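Local coordinates for putatuve endo-xylanase (Clostridium stercorarium, PDB 1O8P), which probably anchors a xylan-degrading endo-xylanase to its polysaccharide substrate, as a calcium-containing family 6 carbohydrate-binding module that recognises xylan and cellulose, at residues G20-A25 with N67-D72; R80-N85 with G107-F112; N85-Q90 with G137-D142. All coordinates share one frame; numbering follows the deposited sequence.

Contact 1. Residues G20-A25 with N67-D72; sequences GGTRSA and NIDFGD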
loop_
_atom_site.group_PDB
_atom_site.type_symbol
_atom_site.label_atom_id
_atom_site.label_comp_id
_atom_site.label_asym_id
_atom_site.label_seq_id
_atom_site.Cartn_x
_atom_site.Cartn_y
_atom_site.Cartn_z
ATOM N N GLY A 20 -1.517 9.445 -19.691
ATOM C CA GLY A 20 -1.195 10.792 -19.211
ATOM C C GLY A 20 -1.854 11.242 -17.928
ATOM O O GLY A 20 -3.060 11.179 -17.791
ATOM N N GLY A 21 -1.057 11.697 -16.968
ATOM C CA GLY A 21 -1.579 12.173 -15.688
ATOM C C GLY A 21 -1.717 11.057 -14.667
ATOM O O GLY A 21 -2.393 11.181 -13.665
ATOM N N THR A 22 -1.069 9.945 -14.962
ATOM C CA THR A 22 -1.281 8.701 -14.229
ATOM C C THR A 22 0.024 7.970 -13.908
ATOM O O THR A 22 1.036 8.217 -14.544
ATOM C CB THR A 22 -2.246 7.914 -15.113
ATOM O OG1 THR A 22 -3.517 7.868 -14.472
ATOM C CG2 THR A 22 -1.808 6.597 -15.397
ATOM N N ARG A 23 -0.020 7.117 -12.884
ATOM C CA ARG A 23 1.040 6.245 -12.458
ATOM C C ARG A 23 0.588 4.835 -12.760
ATOM O O ARG A 23 -0.598 4.488 -12.521
ATOM C CB ARG A 23 1.218 6.321 -10.938
ATOM C CG ARG A 23 1.817 7.602 -10.443
ATOM C CD ARG A 23 2.060 7.619 -8.969
ATOM N NE ARG A 23 0.883 8.059 -8.225
ATOM C CZ ARG A 23 0.845 8.198 -6.904
ATOM N NH1 ARG A 23 1.913 7.922 -6.141
ATOM N NH2 ARG A 23 -0.275 8.606 -6.339
ATOM N N SER A 24 1.522 4.015 -13.247
ATOM C CA SER A 24 1.209 2.623 -13.523
ATOM C C SER A 24 0.930 1.821 -12.233
ATOM O O SER A 24 1.590 2.044 -11.199
ATOM C CB SER A 24 2.369 1.963 -14.258
ATOM O OG SER A 24 1.952 0.669 -14.684
ATOM N N ALA A 25 -0.018 0.884 -12.312
ATOM C CA ALA A 25 -0.301 -0.082 -11.227
ATOM C C ALA A 25 0.800 -1.138 -11.152
ATOM O O ALA A 25 0.987 -1.764 -10.125
ATOM C CB ALA A 25 -1.673 -0.806 -11.486
ATOM N N ASN A 67 -5.112 8.280 -9.120
ATOM C CA ASN A 67 -4.703 8.137 -10.518
ATOM C C ASN A 67 -3.764 6.958 -10.770
ATOM O O ASN A 67 -2.776 7.093 -11.483
ATOM C CB ASN A 67 -4.113 9.470 -11.055
ATOM C CG ASN A 67 -5.097 10.643 -10.883
ATOM O OD1 ASN A 67 -4.784 11.693 -10.272
ATOM N ND2 ASN A 67 -6.297 10.447 -11.376
ATOM N N ILE A 68 -4.083 5.792 -10.209
ATOM C CA ILE A 68 -3.341 4.581 -10.611
ATOM C C ILE A 68 -3.972 3.967 -11.883
ATOM O O ILE A 68 -5.178 3.715 -11.937
ATOM C CB ILE A 68 -3.267 3.558 -9.455
ATOM C CG1 ILE A 68 -2.785 4.202 -8.145
ATOM C CG2 ILE A 68 -2.467 2.329 -9.838
ATOM C CD1 ILE A 68 -1.583 5.149 -8.270
ATOM N N ASP A 69 -3.140 3.710 -12.881
ATOM C CA ASP A 69 -3.585 3.143 -14.131
ATOM C C ASP A 69 -3.432 1.601 -14.126
ATOM O O ASP A 69 -2.315 1.085 -14.173
ATOM C CB ASP A 69 -2.806 3.791 -15.259
ATOM C CG ASP A 69 -3.255 3.328 -16.594
ATOM O OD1 ASP A 69 -4.200 2.523 -16.651
ATOM O OD2 ASP A 69 -2.710 3.681 -17.647
ATOM N N PHE A 70 -4.568 0.886 -14.011
ATOM C CA PHE A 70 -4.637 -0.609 -13.912
ATOM C C PHE A 70 -4.760 -1.257 -15.312
ATOM O O PHE A 70 -4.818 -2.484 -15.463
ATOM C CB PHE A 70 -5.831 -1.056 -13.015
ATOM C CG PHE A 70 -5.577 -0.892 -11.503
ATOM C CD1 PHE A 70 -5.651 0.366 -10.889
ATOM C CD2 PHE A 70 -5.247 -1.994 -10.706
ATOM C CE1 PHE A 70 -5.399 0.526 -9.530
ATOM C CE2 PHE A 70 -5.019 -1.845 -9.326
ATOM C CZ PHE A 70 -5.086 -0.562 -8.739
ATOM N N GLY A 71 -4.856 -0.430 -16.347
ATOM C CA GLY A 71 -4.909 -0.932 -17.702
ATOM C C GLY A 71 -6.074 -1.864 -17.878
ATOM O O GLY A 71 -7.178 -1.554 -17.465
ATOM N N ASP A 72 -5.838 -3.020 -18.490
ATOM C CA ASP A 72 -6.937 -3.946 -18.715
ATOM C C ASP A 72 -7.131 -4.966 -17.589
ATOM O O ASP A 72 -7.836 -5.929 -17.760
ATOM C CB ASP A 72 -6.872 -4.599 -20.094
ATOM C CG ASP A 72 -5.563 -5.327 -20.346
ATOM O OD1 ASP A 72 -4.842 -5.679 -19.382
ATOM O OD2 ASP A 72 -5.165 -5.587 -21.505
HETATM O O HOH W 1 -0.759 0.653 -16.674
#
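A short parallel beta ladder at the rim of the beta-sandwich joins R23 and S24 to I68 and D69, so that strand 23-24 runs alongside the end of strand 62-69. R23 bonds through both its backbone groups, its N donating to N67 O and its O accepting from D69 N at 2.7 Å, and A25 N closes the ladder on D69 O. N67 O takes a second donor, the T22 hydroxyl, whose OG1 lies 3.2 Å away above the carbonyl plane. Beyond the ladder, A25 CB sits over one face of the F70 ring in a CH-pi contact, 3.9 Å from the ring centroid. A methyl is compact enough to fit there and also to meet I68 CG2 at 3.6 Å. The branched I68 serves both neighbours: CG2, anti to its backbone N, goes to A25, while CD1 lies over one face of the R23 guanidinium, 3.8 Å from NE. R23 suits this place because its chain, bent at chi3 (-87°), packs on the isoleucine while its charged end forms a salt bridge with D35. D69 closes an Asx turn, OD1 accepting from G71 N at 3.0 Å, and its OD2 holds V19 N. G21, with phi at 88°, takes a conformation that a side chain would obstruct. Strand 128-135 borders the ladder through I131, which I68 and F70 both touch, while I29 of strand 29-30 packs against R23 and I68.

Contact 2. Residues R80-N85 with G107-F112; sequences RVATQN and GSTGSF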
loop_
_atom_site.group_PDB
_atom_site.type_symbol
_atom_site.label_atom_id
_atom_site.label_comp_id
_atom_site.label_asym_id
_atom_site.label_seq_id
_atom_site.Cartn_x
_atom_site.Cartn_y
_atom_site.Cartn_z
ATOM N N ARG A 80 5.964 -4.340 0.072
ATOM C CA ARG A 80 7.235 -4.596 0.765
ATOM C C ARG A 80 7.058 -3.951 2.104
ATOM O O ARG A 80 6.896 -2.718 2.181
ATOM C CB ARG A 80 8.434 -3.967 0.046
ATOM C CG ARG A 80 9.777 -4.411 0.627
ATOM C CD ARG A 80 11.023 -3.989 -0.162
ATOM N NE ARG A 80 12.304 -4.367 0.473
ATOM C CZ ARG A 80 13.130 -3.527 1.188
ATOM N NH1 ARG A 80 12.810 -2.254 1.439
ATOM N NH2 ARG A 80 14.291 -3.987 1.694
ATOM N N VAL A 81 7.021 -4.779 3.149
ATOM C CA VAL A 81 6.531 -4.330 4.466
ATOM C C VAL A 81 7.428 -4.856 5.603
ATOM O O VAL A 81 8.103 -5.873 5.454
ATOM C CB VAL A 81 5.058 -4.767 4.718
ATOM C CG1 VAL A 81 4.070 -4.033 3.781
ATOM C CG2 VAL A 81 4.927 -6.251 4.523
ATOM N N ALA A 82 7.475 -4.138 6.716
ATOM C CA ALA A 82 8.138 -4.645 7.934
ATOM C C ALA A 82 7.202 -4.422 9.085
ATOM O O ALA A 82 6.564 -3.361 9.161
ATOM C CB ALA A 82 9.429 -3.881 8.203
ATOM N N THR A 83 7.132 -5.393 10.003
ATOM C CA THR A 83 6.395 -5.194 11.243
ATOM C C THR A 83 6.847 -6.155 12.335
ATOM O O THR A 83 7.530 -7.153 12.063
ATOM C CB THR A 83 4.849 -5.260 11.006
ATOM O OG1 THR A 83 4.157 -4.892 12.211
ATOM C CG2 THR A 83 4.360 -6.683 10.670
ATOM N N GLN A 84 6.486 -5.844 13.571
ATOM C CA GLN A 84 6.737 -6.750 14.692
ATOM C C GLN A 84 5.516 -7.585 15.128
ATOM O O GLN A 84 5.661 -8.498 15.907
ATOM C CB GLN A 84 7.211 -5.943 15.887
ATOM C CG GLN A 84 8.627 -5.516 15.773
ATOM C CD GLN A 84 9.094 -4.889 17.049
ATOM O OE1 GLN A 84 8.624 -5.268 18.129
ATOM N NE2 GLN A 84 10.021 -3.968 16.958
ATOM N N ASN A 85 4.320 -7.240 14.661
ATOM C CA ASN A 85 3.096 -7.968 15.002
ATOM C C ASN A 85 2.182 -8.091 13.776
ATOM O O ASN A 85 2.131 -7.177 12.954
ATOM C CB ASN A 85 2.343 -7.275 16.132
ATOM C CG ASN A 85 3.153 -7.237 17.441
ATOM O OD1 ASN A 85 3.920 -6.305 17.678
ATOM N ND2 ASN A 85 2.991 -8.261 18.281
ATOM N N GLY A 107 2.182 -10.936 8.399
ATOM C CA GLY A 107 2.762 -11.507 9.600
ATOM C C GLY A 107 4.013 -10.766 10.057
ATOM O O GLY A 107 4.668 -10.064 9.269
ATOM N N SER A 108 4.369 -10.937 11.325
ATOM C CA SER A 108 5.576 -10.326 11.843
ATOM C C SER A 108 6.805 -10.747 11.001
ATOM O O SER A 108 6.939 -11.925 10.633
ATOM C CB SER A 108 5.771 -10.705 13.319
ATOM O OG SER A 108 7.093 -10.418 13.699
ATOM N N THR A 109 7.639 -9.757 10.653
ATOM C CA THR A 109 8.909 -9.956 9.981
ATOM C C THR A 109 10.085 -9.949 10.992
ATOM O O THR A 109 11.252 -10.130 10.607
ATOM C CB THR A 109 9.147 -8.876 8.866
ATOM O OG1 THR A 109 9.196 -7.555 9.447
ATOM C CG2 THR A 109 7.979 -8.807 7.917
ATOM N N GLY A 110 9.770 -9.743 12.268
ATOM C CA GLY A 110 10.768 -9.752 13.319
ATOM C C GLY A 110 11.320 -8.380 13.691
ATOM O O GLY A 110 11.916 -8.219 14.759
ATOM N N SER A 111 11.140 -7.393 12.809
ATOM C CA SER A 111 11.604 -6.033 13.085
ATOM C C SER A 111 11.032 -4.998 12.102
ATOM O O SER A 111 10.756 -5.312 10.944
ATOM C CB SER A 111 13.126 -6.015 13.143
ATOM O OG SER A 111 13.692 -5.077 12.285
ATOM N N PHE A 112 10.840 -3.763 12.564
ATOM C CA PHE A 112 10.425 -2.700 11.660
ATOM C C PHE A 112 11.437 -2.330 10.578
ATOM O O PHE A 112 11.159 -1.443 9.779
ATOM C CB PHE A 112 9.969 -1.461 12.426
ATOM C CG PHE A 112 8.622 -1.622 13.048
ATOM C CD1 PHE A 112 7.480 -1.605 12.259
ATOM C CD2 PHE A 112 8.501 -1.807 14.428
ATOM C CE1 PHE A 112 6.226 -1.759 12.836
ATOM C CE2 PHE A 112 7.227 -1.985 15.026
ATOM C CZ PHE A 112 6.101 -1.953 14.228
HETATM O O HOH W 2 11.509 -3.083 15.108
#
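T83 O and T83 N are both gripped by T109, pinning the loop after strand 100-106 to the end of strand 74-82 at one end of the beta-sandwich. The T83 N-H donates to T109 OG1 at 3.0 Å, and T109 N returns a bond of 3.0 Å to T83 O, from 30° outside the carbonyl plane. Threonine suits the place because OG1, set between its backbone N and carbonyl carbon (chi1 62°), can accept from T83 while bonding to T114 O. G110 N adds a weak bond to T83 O, and its firmer partner is S108 OG at 3.1 Å, which makes an ST turn. G110, at positive phi, has a backbone shape in which a CB would press on the preceding carbonyl O, so glycine is the natural residue. Next to these bonds lies F112, which broadens the contact: one face of its ring takes the T83-Q84 peptide, with Q84 N 4.0 Å above the plane. The Q84 side chain crosses the ring at about a right angle, NE2 being 3.7 Å from F112 CD2; amide and ring planes are 43° apart. The small A82 lets its CB fit against the S111 and F112 carbonyls. Farther out, F112 packs on N140, at the start of the neighbouring strand 140-147, and on P138 in the turn before it. Its backbone N donates to a water, F112 N lying 2.7 Å from the water oxygen.

Contact 3. Residues N85-Q90 with G137-D142; sequences NATTIQ and GPVNVD. With CA (calcium ion), chain B.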
loop_
_atom_site.group_PDB
_atom_site.type_symbol
_atom_site.label_atom_id
_atom_site.label_comp_id
_atom_site.label_asym_id
_atom_site.label_seq_id
_atom_site.Cartn_x
_atom_site.Cartn_y
_atom_site.Cartn_z
ATOM N N ASN A 85 4.320 -7.240 14.661
ATOM C CA ASN A 85 3.096 -7.968 15.002
ATOM C C ASN A 85 2.182 -8.091 13.776
ATOM O O ASN A 85 2.131 -7.177 12.954
ATOM C CB ASN A 85 2.343 -7.275 16.132
ATOM C CG ASN A 85 3.153 -7.237 17.441
ATOM O OD1 ASN A 85 3.920 -6.305 17.678
ATOM N ND2 ASN A 85 2.991 -8.261 18.281
ATOM N N ALA A 86 1.455 -9.222 13.703
ATOM C CA ALA A 86 0.530 -9.523 12.619
ATOM C C ALA A 86 -0.505 -8.421 12.438
ATOM O O ALA A 86 -1.125 -7.954 13.397
ATOM C CB ALA A 86 -0.164 -10.866 12.842
ATOM N N THR A 87 -0.713 -8.033 11.188
ATOM C CA THR A 87 -1.601 -6.934 10.892
ATOM C C THR A 87 -2.084 -7.069 9.460
ATOM O O THR A 87 -1.700 -8.011 8.748
ATOM C CB THR A 87 -0.896 -5.582 11.227
ATOM O OG1 THR A 87 -1.837 -4.527 11.085
ATOM C CG2 THR A 87 0.199 -5.245 10.235
ATOM N N THR A 88 -2.976 -6.182 9.039
ATOM C CA THR A 88 -3.556 -6.279 7.710
ATOM C C THR A 88 -3.502 -4.899 7.077
ATOM O O THR A 88 -3.548 -3.843 7.779
ATOM C CB THR A 88 -5.031 -6.722 7.762
ATOM O OG1 THR A 88 -5.783 -5.756 8.530
ATOM C CG2 THR A 88 -5.249 -8.060 8.472
ATOM N N ILE A 89 -3.437 -4.913 5.752
ATOM C CA ILE A 89 -3.593 -3.710 4.951
ATOM C C ILE A 89 -4.742 -3.971 4.005
ATOM O O ILE A 89 -4.696 -4.878 3.197
ATOM C CB ILE A 89 -2.286 -3.413 4.158
ATOM C CG1 ILE A 89 -1.063 -3.434 5.088
ATOM C CG2 ILE A 89 -2.434 -2.119 3.290
ATOM C CD1 ILE A 89 0.315 -3.408 4.411
ATOM N N GLN A 90 -5.796 -3.185 4.122
ATOM C CA GLN A 90 -6.877 -3.251 3.183
ATOM C C GLN A 90 -6.530 -2.407 1.974
ATOM O O GLN A 90 -5.924 -1.342 2.103
ATOM C CB GLN A 90 -8.156 -2.734 3.831
ATOM C CG GLN A 90 -8.767 -3.765 4.786
ATOM C CD GLN A 90 -10.078 -3.294 5.381
ATOM O OE1 GLN A 90 -10.371 -2.105 5.368
ATOM N NE2 GLN A 90 -10.872 -4.224 5.884
ATOM N N GLY A 137 -3.081 -1.774 12.216
ATOM C CA GLY A 137 -2.058 -1.838 13.227
ATOM C C GLY A 137 -0.742 -1.352 12.650
ATOM O O GLY A 137 -0.645 -1.040 11.464
ATOM N N PRO A 138 0.255 -1.234 13.520
ATOM C CA PRO A 138 1.615 -0.796 13.130
ATOM C C PRO A 138 2.256 -1.671 12.016
ATOM O O PRO A 138 2.267 -2.915 12.104
ATOM C CB PRO A 138 2.412 -0.898 14.448
ATOM C CG PRO A 138 1.346 -0.938 15.576
ATOM C CD PRO A 138 0.104 -1.467 14.968
ATOM N N VAL A 139 2.753 -1.016 10.972
ATOM C CA VAL A 139 3.439 -1.666 9.860
ATOM C C VAL A 139 4.248 -0.566 9.128
ATOM O O VAL A 139 3.856 0.592 9.111
ATOM C CB VAL A 139 2.431 -2.396 8.877
ATOM C CG1 VAL A 139 1.451 -1.376 8.203
ATOM C CG2 VAL A 139 3.173 -3.323 7.810
ATOM N N ASN A 140 5.402 -0.922 8.591
ATOM C CA ASN A 140 6.113 -0.025 7.668
ATOM C C ASN A 140 5.943 -0.505 6.234
ATOM O O ASN A 140 5.990 -1.693 5.972
ATOM C CB ASN A 140 7.591 0.057 8.006
ATOM C CG ASN A 140 7.868 0.823 9.303
ATOM O OD1 ASN A 140 9.011 1.001 9.655
ATOM N ND2 ASN A 140 6.836 1.291 9.995
ATOM N N VAL A 141 5.728 0.437 5.309
ATOM C CA VAL A 141 5.484 0.111 3.924
ATOM C C VAL A 141 6.465 0.893 3.061
ATOM O O VAL A 141 6.477 2.123 3.085
ATOM C CB VAL A 141 4.045 0.405 3.482
ATOM C CG1 VAL A 141 3.763 -0.280 2.101
ATOM C CG2 VAL A 141 3.003 -0.037 4.567
ATOM N N ASP A 142 7.305 0.154 2.333
ATOM C CA ASP A 142 8.295 0.738 1.434
ATOM C C ASP A 142 7.550 1.065 0.131
ATOM O O ASP A 142 7.497 2.211 -0.274
ATOM C CB ASP A 142 9.432 -0.269 1.212
ATOM C CG ASP A 142 10.522 0.251 0.348
ATOM O OD1 ASP A 142 10.449 1.401 -0.182
ATOM O OD2 ASP A 142 11.512 -0.455 0.122
HETATM CA CA CA B . 9.576 3.587 -0.593
HETATM O O HOH W 3 1.742 -4.745 13.941
HETATM O O HOH W 4 -1.553 -2.214 9.063
HETATM O O HOH W 5 11.656 4.620 -1.391
#
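P138 O accepts the shortest polar bond of this contact, from a water 2.6 Å away; the same water also donates to N85 O, bridging the two chain segments. A second water binds G137 O at 2.8 Å, T88 O at 2.9 Å and T87 OG1. These links matter because the two strands belong to different sheets of the beta-sandwich and their backbones do not pair directly. T87 is the side chain that spans the two segments, polar on one branch and apolar on the other. With OG1 anti to the backbone N (chi1 -173°), CG2 falls between the backbone N and the carbonyl carbon, where it reaches P138 O and lies 3.9 Å from V139 CB, while OG1 faces G137 and bonds to S136 OG. A CB on G137 would run into that hydroxyl, which explains the glycine. Farther along, the interface becomes wholly apolar: I89 CD1 meets both V139 CG2 and V141 CG2, at 4.4 Å and 4.3 Å, where branched aliphatic residues suit the buried interior between the two sheets. The strand then leads to D142, whose backbone O and OD1 both bind the calcium ion, OD1 at 2.4 Å. Q30, E32, S52 and a water help complete the site. In the fold, V81 of strand 74-82 packs against I89, V139 and V141, while strand 87-93 lies between strands 100-106 and 128-135, whose F135 touches both I89 and V141.

Contacts 2 and 3 form one neighbourhood, with centres about 8 Å apart, N85 in common, and strands 74-82 and 140-147 adjacent in one sheet. Two direct polar links join them: R80 NH1 to D142 OD2 at 2.6 Å, a salt bridge that couples strand 74-82 to a calcium ligand, and T83 OG1 to P138 O at 2.7 Å, probably a hydrogen bond. Contact 1 lies on the other side of the chain's centre, its centre about 29 Å from that of contact 2; it reaches the same mixed sheet as contact 3, nearest atoms about 10 Å apart. Contact 3 supplies D142 to the calcium ion, and the side chains of R23 and V81 are each about 10 Å from it.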